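Local structure of transcriptional regulator, TetR family (Agrobacterium tumefaciens, 2G7S) at residues A[7-12]-A[38-43]; A[18-23]-A[32-37]; A[69-74]-A[86-91]; A[162-167]-A[182-187]. The protein probably binds operator DNA as a dimer and represses transcription, as other TetR-family regulators do, until an effector, here unknown, releases it. One frame throughout, in Å; residues are numbered along the deposited sequence. Where two conformers were deposited one is given.

Contact 1 of 4, residues A[7-12]-A[38-43]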
loop_
_atom_site.group_PDB
_atom_site.type_symbol
_atom_site.label_atom_id
_atom_site.label_comp_id
_atom_site.label_asym_id
_atom_site.label_seq_id
_atom_site.Cartn_x
_atom_site.Cartn_y
_atom_site.Cartn_z
ATOM N N GLN A 7 12.720 9.812 -30.387
ATOM C CA GLN A 7 11.439 9.584 -29.702
ATOM C C GLN A 7 11.221 8.136 -29.285
ATOM O O GLN A 7 10.687 7.856 -28.209
ATOM C CB GLN A 7 10.281 9.960 -30.658
ATOM C CG GLN A 7 8.922 9.606 -30.096
ATOM C CD GLN A 7 8.643 10.409 -28.874
ATOM O OE1 GLN A 7 8.410 11.649 -28.979
ATOM N NE2 GLN A 7 8.694 9.753 -27.676
ATOM N N SER A 8 11.592 7.211 -30.146
ATOM C CA SER A 8 11.391 5.802 -29.881
ATOM C C SER A 8 12.262 5.358 -28.735
ATOM O O SER A 8 11.849 4.518 -27.950
ATOM C CB SER A 8 11.625 4.933 -31.134
ATOM O OG SER A 8 13.022 4.784 -31.403
ATOM N N LYS A 9 13.445 5.930 -28.604
ATOM C CA LYS A 9 14.365 5.552 -27.525
ATOM C C LYS A 9 13.777 6.106 -26.225
ATOM O O LYS A 9 13.774 5.411 -25.203
ATOM C CB LYS A 9 15.752 6.104 -27.825
ATOM C CG LYS A 9 16.486 5.259 -28.899
ATOM C CD LYS A 9 16.434 3.694 -28.641
ATOM C CE LYS A 9 17.160 2.857 -29.737
ATOM N NZ LYS A 9 17.077 1.356 -29.602
ATOM N N ALA A 10 13.246 7.339 -26.261
ATOM C CA ALA A 10 12.618 7.919 -25.052
ATOM C C ALA A 10 11.429 7.033 -24.622
ATOM O O ALA A 10 11.244 6.712 -23.408
ATOM C CB ALA A 10 12.181 9.371 -25.293
ATOM N N ASP A 11 10.607 6.627 -25.578
ATOM C CA ASP A 11 9.465 5.725 -25.259
ATOM C C ASP A 11 9.971 4.405 -24.690
ATOM O O ASP A 11 9.364 3.900 -23.708
ATOM C CB ASP A 11 8.640 5.397 -26.492
ATOM C CG ASP A 11 7.858 6.605 -27.036
ATOM O OD1 ASP A 11 7.638 7.574 -26.278
ATOM O OD2 ASP A 11 7.453 6.525 -28.243
ATOM N N ASP A 12 11.045 3.845 -25.249
ATOM C CA ASP A 12 11.531 2.598 -24.718
ATOM C C ASP A 12 11.999 2.743 -23.268
ATOM O O ASP A 12 11.801 1.838 -22.452
ATOM C CB ASP A 12 12.700 2.071 -25.546
ATOM C CG ASP A 12 12.303 1.564 -26.881
ATOM O OD1 ASP A 12 11.094 1.436 -27.168
ATOM O OD2 ASP A 12 13.278 1.340 -27.645
ATOM N N VAL A 38 17.061 -2.008 -22.348
ATOM C CA VAL A 38 16.780 -1.263 -23.555
ATOM C C VAL A 38 17.966 -1.197 -24.491
ATOM O O VAL A 38 17.756 -0.897 -25.672
ATOM C CB VAL A 38 16.368 0.216 -23.221
ATOM C CG1 VAL A 38 16.187 1.062 -24.431
ATOM C CG2 VAL A 38 15.045 0.203 -22.348
ATOM N N GLY A 39 19.184 -1.357 -23.987
ATOM C CA GLY A 39 20.355 -1.455 -24.885
ATOM C C GLY A 39 21.043 -0.139 -25.151
ATOM O O GLY A 39 22.001 -0.114 -25.909
ATOM N N ILE A 40 20.549 0.961 -24.580
ATOM C CA ILE A 40 21.280 2.221 -24.742
ATOM C C ILE A 40 22.266 2.330 -23.615
ATOM O O ILE A 40 22.102 1.701 -22.579
ATOM C CB ILE A 40 20.386 3.473 -24.915
ATOM C CG1 ILE A 40 19.728 3.916 -23.596
ATOM C CG2 ILE A 40 19.474 3.293 -26.122
ATOM C CD1 ILE A 40 19.008 2.950 -22.858
ATOM N N ARG A 41 23.290 3.149 -23.812
ATOM C CA ARG A 41 24.252 3.397 -22.768
ATOM C C ARG A 41 23.753 4.435 -21.782
ATOM O O ARG A 41 22.839 5.240 -22.034
ATOM C CB ARG A 41 25.599 3.818 -23.338
ATOM C CG ARG A 41 25.638 4.890 -24.339
ATOM C CD ARG A 41 27.093 4.806 -25.088
ATOM N NE ARG A 41 27.249 6.006 -25.882
ATOM C CZ ARG A 41 27.195 6.070 -27.209
ATOM N NH1 ARG A 41 27.108 4.980 -27.960
ATOM N NH2 ARG A 41 27.296 7.254 -27.800
ATOM N N ASN A 42 24.419 4.461 -20.642
ATOM C CA ASN A 42 24.051 5.395 -19.596
ATOM C C ASN A 42 23.942 6.858 -20.063
ATOM O O ASN A 42 22.935 7.540 -19.802
ATOM C CB ASN A 42 25.123 5.356 -18.524
ATOM C CG ASN A 42 24.761 6.209 -17.381
ATOM O OD1 ASN A 42 25.116 7.423 -17.314
ATOM N ND2 ASN A 42 23.980 5.640 -16.497
ATOM N N ALA A 43 24.940 7.371 -20.775
ATOM C CA ALA A 43 24.913 8.767 -21.219
ATOM C C ALA A 43 23.711 9.073 -22.091
ATOM O O ALA A 43 23.179 10.163 -22.058
ATOM C CB ALA A 43 26.201 9.118 -21.985
HETATM O O HOH W 1 18.833 -0.266 -28.125
#

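Contact 2 of 4, residues A[18-23]-A[32-37]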
loop_
_atom_site.group_PDB
_atom_site.type_symbol
_atom_site.label_atom_id
_atom_site.label_comp_id
_atom_site.label_asym_id
_atom_site.label_seq_id
_atom_site.Cartn_x
_atom_site.Cartn_y
_atom_site.Cartn_z
ATOM N N ARG A 18 8.764 2.035 -16.350
ATOM C CA ARG A 18 7.416 1.773 -15.748
ATOM C C ARG A 18 7.386 0.311 -15.247
ATOM O O ARG A 18 6.915 0.037 -14.128
ATOM C CB ARG A 18 6.325 2.019 -16.759
ATOM C CG ARG A 18 5.012 1.976 -15.954
ATOM C CD ARG A 18 3.712 2.105 -16.553
ATOM N NE ARG A 18 3.615 3.184 -17.487
ATOM C CZ ARG A 18 2.476 3.445 -18.166
ATOM N NH1 ARG A 18 1.402 2.678 -17.937
ATOM N NH2 ARG A 18 2.458 4.430 -19.078
ATOM N N THR A 19 7.840 -0.640 -16.062
ATOM C CA THR A 19 7.788 -2.021 -15.617
ATOM C C THR A 19 8.660 -2.225 -14.384
ATOM O O THR A 19 8.251 -2.881 -13.428
ATOM C CB THR A 19 8.263 -2.909 -16.786
ATOM O OG1 THR A 19 7.358 -2.700 -17.867
ATOM C CG2 THR A 19 8.303 -4.364 -16.409
ATOM N N LEU A 20 9.840 -1.595 -14.360
ATOM C CA LEU A 20 10.733 -1.772 -13.201
ATOM C C LEU A 20 10.134 -1.139 -11.932
ATOM O O LEU A 20 10.265 -1.678 -10.835
ATOM C CB LEU A 20 12.169 -1.198 -13.448
ATOM C CG LEU A 20 12.876 -1.836 -14.695
ATOM C CD1 LEU A 20 14.208 -1.136 -14.861
ATOM C CD2 LEU A 20 13.048 -3.358 -14.443
ATOM N N ILE A 21 9.536 0.059 -12.075
ATOM C CA ILE A 21 9.037 0.749 -10.915
ATOM C C ILE A 21 7.848 -0.017 -10.277
ATOM O O ILE A 21 7.656 0.040 -9.026
ATOM C CB ILE A 21 8.712 2.203 -11.250
ATOM C CG1 ILE A 21 9.059 3.158 -10.163
ATOM C CG2 ILE A 21 7.421 2.328 -11.997
ATOM C CD1 ILE A 21 9.050 4.644 -10.571
ATOM N N ILE A 22 7.069 -0.727 -11.104
ATOM C CA ILE A 22 5.976 -1.521 -10.555
ATOM C C ILE A 22 6.454 -2.712 -9.744
ATOM O O ILE A 22 5.715 -3.251 -8.881
ATOM C CB ILE A 22 4.989 -1.860 -11.718
ATOM C CG1 ILE A 22 4.285 -0.597 -12.161
ATOM C CG2 ILE A 22 3.947 -2.896 -11.274
ATOM C CD1 ILE A 22 3.608 -0.807 -13.528
ATOM N N ARG A 23 7.691 -3.142 -9.964
ATOM C CA ARG A 23 8.222 -4.219 -9.145
ATOM C C ARG A 23 8.648 -3.801 -7.754
ATOM O O ARG A 23 8.553 -4.571 -6.800
ATOM C CB ARG A 23 9.396 -4.912 -9.835
ATOM C CG ARG A 23 8.958 -5.757 -11.052
ATOM C CD ARG A 23 10.059 -5.858 -12.063
ATOM N NE ARG A 23 11.408 -6.100 -11.548
ATOM C CZ ARG A 23 12.342 -5.151 -11.465
ATOM N NH1 ARG A 23 12.028 -3.922 -11.773
ATOM N NH2 ARG A 23 13.578 -5.423 -11.071
ATOM N N ALA A 32 21.532 1.728 -14.861
ATOM C CA ALA A 32 22.175 0.483 -15.386
ATOM C C ALA A 32 21.144 -0.614 -15.776
ATOM O O ALA A 32 21.307 -1.403 -16.741
ATOM C CB ALA A 32 23.183 -0.088 -14.412
ATOM N N ASP A 33 20.056 -0.693 -14.998
ATOM C CA ASP A 33 19.048 -1.699 -15.271
ATOM C C ASP A 33 18.344 -1.321 -16.567
ATOM O O ASP A 33 18.024 -2.208 -17.393
ATOM C CB ASP A 33 17.990 -1.677 -14.127
ATOM C CG ASP A 33 18.525 -2.201 -12.802
ATOM O OD1 ASP A 33 19.506 -3.020 -12.803
ATOM O OD2 ASP A 33 17.999 -1.769 -11.767
ATOM N N ILE A 34 18.070 -0.029 -16.746
ATOM C CA ILE A 34 17.439 0.409 -18.006
ATOM C C ILE A 34 18.371 0.089 -19.198
ATOM O O ILE A 34 17.905 -0.419 -20.225
ATOM C CB ILE A 34 17.144 1.919 -17.987
ATOM C CG1 ILE A 34 16.047 2.186 -16.913
ATOM C CG2 ILE A 34 16.618 2.351 -19.347
ATOM C CD1 ILE A 34 15.808 3.662 -16.632
ATOM N N SER A 35 19.670 0.333 -19.042
ATOM C CA SER A 35 20.599 -0.052 -20.134
ATOM C C SER A 35 20.577 -1.538 -20.436
ATOM O O SER A 35 20.638 -1.946 -21.612
ATOM C CB SER A 35 22.014 0.349 -19.762
ATOM O OG SER A 35 22.127 1.739 -19.706
ATOM N N GLN A 36 20.490 -2.351 -19.391
ATOM C CA GLN A 36 20.413 -3.780 -19.574
ATOM C C GLN A 36 19.193 -4.293 -20.390
ATOM O O GLN A 36 19.262 -5.301 -21.147
ATOM C CB GLN A 36 20.439 -4.412 -18.193
ATOM C CG GLN A 36 20.458 -5.865 -18.236
ATOM C CD GLN A 36 21.095 -6.492 -16.993
ATOM O OE1 GLN A 36 21.523 -7.607 -17.081
ATOM N NE2 GLN A 36 21.077 -5.796 -15.805
ATOM N N VAL A 37 18.070 -3.601 -20.243
ATOM C CA VAL A 37 16.844 -3.970 -20.935
ATOM C C VAL A 37 16.746 -3.309 -22.302
ATOM O O VAL A 37 16.351 -3.970 -23.296
ATOM C CB VAL A 37 15.623 -3.548 -20.084
ATOM C CG1 VAL A 37 14.330 -3.822 -20.880
ATOM C CG2 VAL A 37 15.589 -4.317 -18.713
HETATM O O HOH W 2 16.536 -3.888 -10.694
#

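Contact 3 of 4, residues A[69-74]-A[86-91]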
loop_
_atom_site.group_PDB
_atom_site.type_symbol
_atom_site.label_atom_id
_atom_site.label_comp_id
_atom_site.label_asym_id
_atom_site.label_seq_id
_atom_site.Cartn_x
_atom_site.Cartn_y
_atom_site.Cartn_z
ATOM N N ALA A 69 -7.702 8.045 -19.204
ATOM C CA ALA A 69 -8.329 7.682 -20.474
ATOM C C ALA A 69 -9.077 6.360 -20.326
ATOM O O ALA A 69 -10.190 6.178 -20.871
ATOM C CB ALA A 69 -7.238 7.536 -21.581
ATOM N N GLY A 70 -8.555 5.423 -19.554
ATOM C CA GLY A 70 -9.238 4.109 -19.391
ATOM C C GLY A 70 -10.504 4.189 -18.559
ATOM O O GLY A 70 -11.526 3.614 -18.957
ATOM N N ILE A 71 -10.523 4.946 -17.448
ATOM C CA ILE A 71 -11.758 5.082 -16.688
ATOM C C ILE A 71 -12.773 5.963 -17.413
ATOM O O ILE A 71 -14.005 5.779 -17.240
ATOM C CB ILE A 71 -11.508 5.560 -15.214
ATOM C CG1 ILE A 71 -10.941 6.982 -15.087
ATOM C CG2 ILE A 71 -10.636 4.510 -14.502
ATOM C CD1 ILE A 71 -10.483 7.355 -13.648
ATOM N N ALA A 72 -12.288 6.922 -18.218
ATOM C CA ALA A 72 -13.187 7.669 -19.078
ATOM C C ALA A 72 -13.891 6.791 -20.105
ATOM O O ALA A 72 -15.106 7.009 -20.399
ATOM C CB ALA A 72 -12.460 8.749 -19.810
ATOM N N GLU A 73 -13.167 5.835 -20.681
ATOM C CA GLU A 73 -13.740 4.904 -21.664
ATOM C C GLU A 73 -14.781 4.052 -20.969
ATOM O O GLU A 73 -15.864 3.762 -21.586
ATOM C CB GLU A 73 -12.620 4.092 -22.350
ATOM C CG GLU A 73 -13.152 3.014 -23.284
ATOM C CD GLU A 73 -12.797 3.274 -24.714
ATOM O OE1 GLU A 73 -11.781 2.675 -25.171
ATOM O OE2 GLU A 73 -13.515 4.071 -25.383
ATOM N N LEU A 74 -14.551 3.647 -19.715
ATOM C CA LEU A 74 -15.589 2.909 -18.960
ATOM C C LEU A 74 -16.811 3.722 -18.806
ATOM O O LEU A 74 -17.970 3.239 -19.077
ATOM C CB LEU A 74 -15.159 2.600 -17.519
ATOM C CG LEU A 74 -13.993 1.628 -17.436
ATOM C CD1 LEU A 74 -13.617 1.285 -15.975
ATOM C CD2 LEU A 74 -14.242 0.316 -18.274
ATOM N N ARG A 86 -18.051 -1.788 -11.266
ATOM C CA ARG A 86 -17.745 -3.219 -11.409
ATOM C C ARG A 86 -16.704 -3.405 -12.536
ATOM O O ARG A 86 -15.780 -4.273 -12.448
ATOM C CB ARG A 86 -19.018 -3.988 -11.831
ATOM C CG ARG A 86 -18.855 -5.551 -11.690
ATOM C CD ARG A 86 -20.050 -6.342 -12.327
ATOM N NE ARG A 86 -21.316 -5.761 -11.894
ATOM C CZ ARG A 86 -21.852 -5.970 -10.701
ATOM N NH1 ARG A 86 -21.252 -6.827 -9.849
ATOM N NH2 ARG A 86 -22.996 -5.341 -10.327
ATOM N N ALA A 87 -16.816 -2.612 -13.613
ATOM C CA ALA A 87 -15.855 -2.756 -14.714
ATOM C C ALA A 87 -14.467 -2.269 -14.304
ATOM O O ALA A 87 -13.452 -2.808 -14.765
ATOM C CB ALA A 87 -16.328 -1.960 -15.965
ATOM N N TYR A 88 -14.404 -1.267 -13.443
ATOM C CA TYR A 88 -13.094 -0.797 -12.918
ATOM C C TYR A 88 -12.427 -1.913 -12.088
ATOM O O TYR A 88 -11.205 -2.167 -12.249
ATOM C CB TYR A 88 -13.376 0.499 -12.114
ATOM C CG TYR A 88 -12.205 0.961 -11.302
ATOM C CD1 TYR A 88 -11.117 1.571 -11.867
ATOM C CD2 TYR A 88 -12.194 0.787 -9.944
ATOM C CE1 TYR A 88 -10.003 1.998 -11.044
ATOM C CE2 TYR A 88 -11.131 1.197 -9.161
ATOM C CZ TYR A 88 -10.061 1.783 -9.690
ATOM O OH TYR A 88 -9.011 2.217 -8.889
ATOM N N ILE A 89 -13.190 -2.579 -11.226
ATOM C CA ILE A 89 -12.670 -3.713 -10.490
ATOM C C ILE A 89 -12.150 -4.781 -11.454
ATOM O O ILE A 89 -11.098 -5.401 -11.219
ATOM C CB ILE A 89 -13.725 -4.283 -9.525
ATOM C CG1 ILE A 89 -13.952 -3.270 -8.396
ATOM C CG2 ILE A 89 -13.341 -5.702 -8.959
ATOM C CD1 ILE A 89 -14.994 -3.718 -7.416
ATOM N N GLY A 90 -12.925 -5.033 -12.510
ATOM C CA GLY A 90 -12.509 -6.048 -13.509
ATOM C C GLY A 90 -11.233 -5.675 -14.234
ATOM O O GLY A 90 -10.383 -6.558 -14.542
ATOM N N TYR A 91 -11.063 -4.382 -14.485
ATOM C CA TYR A 91 -9.843 -3.906 -15.151
ATOM C C TYR A 91 -8.645 -4.271 -14.274
ATOM O O TYR A 91 -7.661 -4.830 -14.763
ATOM C CB TYR A 91 -9.939 -2.387 -15.305
ATOM C CG TYR A 91 -8.586 -1.740 -15.507
ATOM C CD1 TYR A 91 -7.876 -1.878 -16.727
ATOM C CD2 TYR A 91 -7.979 -1.066 -14.460
ATOM C CE1 TYR A 91 -6.609 -1.270 -16.855
ATOM C CE2 TYR A 91 -6.739 -0.484 -14.606
ATOM C CZ TYR A 91 -6.084 -0.581 -15.776
ATOM O OH TYR A 91 -4.782 0.048 -15.800
#

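Contact 4 of 4, residues A[162-167]-A[182-187]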
loop_
_atom_site.group_PDB
_atom_site.type_symbol
_atom_site.label_atom_id
_atom_site.label_comp_id
_atom_site.label_asym_id
_atom_site.label_seq_id
_atom_site.Cartn_x
_atom_site.Cartn_y
_atom_site.Cartn_z
HETATM N N MSE A 162 -11.356 3.594 -2.827
HETATM C CA MSE A 162 -9.985 3.706 -3.354
HETATM C C MSE A 162 -9.015 3.051 -2.393
HETATM O O MSE A 162 -8.087 2.312 -2.833
HETATM C CB MSE A 162 -9.636 5.222 -3.515
HETATM C CG MSE A 162 -8.202 5.372 -4.068
HETATM SE SE MSE A 162 -7.833 7.176 -4.682
HETATM C CE MSE A 162 -7.848 8.047 -2.931
ATOM N N ALA A 163 -9.154 3.255 -1.076
ATOM C CA ALA A 163 -8.253 2.659 -0.107
ATOM C C ALA A 163 -8.385 1.124 -0.155
ATOM O O ALA A 163 -7.407 0.379 0.020
ATOM C CB ALA A 163 -8.541 3.175 1.284
ATOM N N THR A 164 -9.615 0.637 -0.320
ATOM C CA THR A 164 -9.836 -0.832 -0.391
ATOM C C THR A 164 -9.142 -1.398 -1.613
ATOM O O THR A 164 -8.513 -2.467 -1.514
ATOM C CB THR A 164 -11.348 -1.125 -0.423
ATOM O OG1 THR A 164 -11.951 -0.507 0.773
ATOM C CG2 THR A 164 -11.576 -2.600 -0.357
ATOM N N VAL A 165 -9.226 -0.726 -2.760
ATOM C CA VAL A 165 -8.538 -1.161 -3.985
ATOM C C VAL A 165 -7.023 -1.206 -3.732
ATOM O O VAL A 165 -6.372 -2.198 -4.117
ATOM C CB VAL A 165 -8.929 -0.205 -5.154
ATOM C CG1 VAL A 165 -8.011 -0.296 -6.309
ATOM C CG2 VAL A 165 -10.407 -0.466 -5.599
ATOM N N HIS A 166 -6.474 -0.109 -3.175
ATOM C CA HIS A 166 -5.028 -0.100 -2.990
ATOM C C HIS A 166 -4.605 -1.159 -1.947
ATOM O O HIS A 166 -3.548 -1.820 -2.123
ATOM C CB HIS A 166 -4.609 1.262 -2.536
ATOM C CG HIS A 166 -4.769 2.283 -3.606
ATOM N ND1 HIS A 166 -4.860 3.632 -3.323
ATOM C CD2 HIS A 166 -4.824 2.170 -4.958
ATOM C CE1 HIS A 166 -4.968 4.316 -4.478
ATOM N NE2 HIS A 166 -4.958 3.447 -5.490
ATOM N N GLY A 167 -5.425 -1.366 -0.911
ATOM C CA GLY A 167 -5.071 -2.359 0.073
ATOM C C GLY A 167 -5.230 -3.755 -0.530
ATOM O O GLY A 167 -4.522 -4.699 -0.094
ATOM N N GLY A 182 -10.521 -9.443 -5.969
ATOM C CA GLY A 182 -11.967 -9.406 -6.022
ATOM C C GLY A 182 -12.631 -9.743 -4.690
ATOM O O GLY A 182 -13.670 -9.190 -4.311
ATOM N N ALA A 183 -12.026 -10.688 -3.952
ATOM C CA ALA A 183 -12.630 -11.092 -2.683
ATOM C C ALA A 183 -12.670 -9.939 -1.694
ATOM O O ALA A 183 -13.534 -9.909 -0.774
ATOM C CB ALA A 183 -11.822 -12.222 -2.067
ATOM N N ILE A 184 -11.746 -8.989 -1.838
ATOM C CA ILE A 184 -11.730 -7.857 -0.922
ATOM C C ILE A 184 -12.594 -6.703 -1.458
ATOM O O ILE A 184 -13.269 -6.026 -0.616
ATOM C CB ILE A 184 -10.282 -7.384 -0.695
ATOM C CG1 ILE A 184 -9.558 -8.436 0.146
ATOM C CG2 ILE A 184 -10.202 -5.997 -0.046
ATOM C CD1 ILE A 184 -8.056 -8.257 0.137
ATOM N N THR A 185 -12.545 -6.435 -2.769
ATOM C CA THR A 185 -13.188 -5.232 -3.271
ATOM C C THR A 185 -14.674 -5.422 -3.638
ATOM O O THR A 185 -15.455 -4.457 -3.547
ATOM C CB THR A 185 -12.482 -4.709 -4.521
ATOM O OG1 THR A 185 -12.395 -5.741 -5.516
ATOM C CG2 THR A 185 -11.068 -4.192 -4.207
ATOM N N ARG A 186 -15.045 -6.641 -4.025
ATOM C CA ARG A 186 -16.393 -6.824 -4.579
ATOM C C ARG A 186 -17.486 -6.741 -3.490
ATOM O O ARG A 186 -18.626 -6.356 -3.788
ATOM C CB ARG A 186 -16.453 -8.104 -5.436
ATOM C CG ARG A 186 -15.644 -7.832 -6.739
ATOM C CD ARG A 186 -15.542 -9.137 -7.547
ATOM N NE ARG A 186 -14.870 -8.910 -8.826
ATOM C CZ ARG A 186 -15.484 -8.328 -9.839
ATOM N NH1 ARG A 186 -16.777 -7.908 -9.719
ATOM N NH2 ARG A 186 -14.817 -8.139 -11.010
ATOM N N PRO A 187 -17.236 -7.223 -2.263
ATOM C CA PRO A 187 -18.354 -7.126 -1.281
ATOM C C PRO A 187 -18.901 -5.697 -1.105
ATOM O O PRO A 187 -20.109 -5.527 -0.921
ATOM C CB PRO A 187 -17.771 -7.746 -0.005
ATOM C CG PRO A 187 -16.792 -8.799 -0.561
ATOM C CD PRO A 187 -16.134 -8.065 -1.755
#

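Contact 1 of 4, residues A[7-12]-A[38-43]
Lys9 reaches out from helix 6-24 and runs alongside Ile40, its end drawing closer than its base. From CB the chain first keeps its distance: Lys9 CB lies 5.0 Å from Ile40 CG2. Lys9 CG, at 4.5 Å from Ile40 CG2, is not yet touching. The bend at chi2 (-48°) turns the chain inward, and Lys9 CD meets Ile40 CG2 at 4.0 Å in the modelled conformer of the isoleucine, the lysine and isoleucine chains running head to tail past one another. Lys9 CE, 4.3 Å from Ile40 CG2, is already drawing away from the methyl. The straight end of the lysine finishes at Lys9 NZ, which donates to a water at 2.8 Å. That water gives a hydrogen to Val38 O, tying the ammonium group indirectly to the end of helix 31-38. The two methyls of Val38 both land on Asp12: Val38 CG1 packs on Asp12 CB at 3.8 Å, and Val38 CG2 sits 3.6 Å from Asp12 O. With CG1 anti to the backbone N (chi1 175°), both branches can face the helix. No direct hydrogen bond joins the segments; the hold is by van der Waals contact, with one water bridge. Residues 39-41 form the turn between two helices, consistent with the helix-turn-helix of TetR regulators. Ile40 O accepts from Ser35 OG, pinning the turn onto helix 31-38, while Lys9 and Ala10 also lean on His48. Helix 6-24 thus lies against both helices of the motif, 31-38 and 42-48, on the surface of the domain.

Contact 2 of 4, residues A[18-23]-A[32-37]
The helices carrying Leu20 and Ile34 come together with the CA atoms of those two residues 8.5 Å apart, near enough for a leucine to bridge the space. These are the first two helices of the TetR-type DNA-binding domain, and helix 31-38 is also the first helix of its helix-turn-helix. Leu20 does most of the work. Its CG stands anti to the carbonyl carbon (chi1 -58°) and the chain then runs on extended, bringing CD1 to the opposite helix. There Leu20 CD1 touches Asp33 CB at 3.9 Å, the leucine and the aspartate crossing at a slant, and lies 4.3 Å from Ile34 CG1. The leucine therefore leans on the aliphatic base of Asp33. Ile34 is buried, and its side chain also meets Cys16 and Leu55, so the contact lies at the margin of the domain's apolar core; Phe29 packs on Leu20 as well. No hydrogen bond joins the two segments directly. Asp33 OD2 accepts from Ser30 N, just ahead of the helix. A water also donates to Asp33 OD2 at 2.8 Å and accepts a weak hydrogen bond from Arg23 NH2 (3.4 Å), in the modelled conformer of Arg23.

Contact 3 of 4, residues A[69-74]-A[86-91]
Leu74 is the bump here, and the step between Ala87 and Tyr88 on the neighbouring helix is the hollow that receives it. Helices 52-77 and 81-98 run roughly antiparallel, the axes of their short segments 10.4 Å apart at closest approach and 140° between directions. The leucine fork splits over its target. Leu74 CD2 rests on Ala87 CB at 3.9 Å, and the short Ala87 side chain lets Leu74 CD1 come down onto the backbone at Tyr88. Leu74 CD1 lies 3.7 Å from Tyr88 N and also brushes Tyr88 CB at 3.9 Å. One turn back, Ile71 lies beside the tyrosine, the two side chains pointing the same way. Ile71 CG2 meets Tyr88 CD1 at 4.0 Å, approaching the ring obliquely. Tyr88 has CG anti to its own backbone nitrogen (chi1 169°), which carries the ring alongside Ile71 and on toward the interior. There Trp92 meets it edge-to-face, and Leu131 and Phe161 pack on it too. The pair thus joins the long helix that leads out of the DNA-binding domain to the C-terminal helical domain. All side-chain-to-side-chain contacts are apolar, so the alignment here probably rests on shape fit more than on directional polar bonds.

Contact 4 of 4, residues A[162-167]-A[182-187]
Val165 and Thr185 mark where the two segments draw nearest, their CA atoms 6.2 Å apart. The segments run almost exactly antiparallel, 171° between their directions, with axes 9.1 Å apart, an approach consistent with the short threonine and valine side chains between them. Thr164 turns its methyl across the gap: Thr164 CG2, anti to the backbone N, meets Ile184 CG2 at 3.7 Å and lies 3.8 Å from Ile184 O. The threonine and isoleucine cross at an angle instead of meeting end to end. Thr185 answers from the other helix with its own methyl, Thr185 CG2 resting on Val165 CA and on Val165 CG2, both at 4.0 Å. Both threonines thus present carbon to the interface while their hydroxyls are satisfied within their own helices, Thr164 OG1 with Ile160 O and Thr185 OG1 with Phe181 O. Helices 154-173 and 180-192 are the last two of the TetR-like C-terminal domain; in this family such a pair commonly joins its mate from the other subunit in a four-helix bundle. The packing here agrees with that: Ile184 also touches Ala163 of the second subunit, and His166 packs on Leu170 of that subunit. Helix 81-98 packs beside this pair. Pro187, having no N-H, cannot bond to the preceding turn, and helix 180-192 kinks there.

In the fold
Contacts 1 and 2 belong to the presumed DNA-binding end: both use helix 6-24, contact 2 is nested inside the loop that contact 1 closes, and their centres are 12 Å apart. They touch directly, Ile40 CD1 lying 4.3 Å from Ile34 CG2 in the modelled conformer of Ile40. Contacts 3 and 4 form the other end, with centres 15 Å apart; Tyr88 OH packs on Val165 CG1 at 3.7 Å, linking the entry into the C-terminal domain to its dimer-facing helices. Contacts 1 and 4 stand about 37 Å apart between centres, on opposite sides of the chain's centre. If, as in other TetR regulators, an effector binds in the C-terminal domain, helix 52-77 is a likely part of the route to the DNA-binding end.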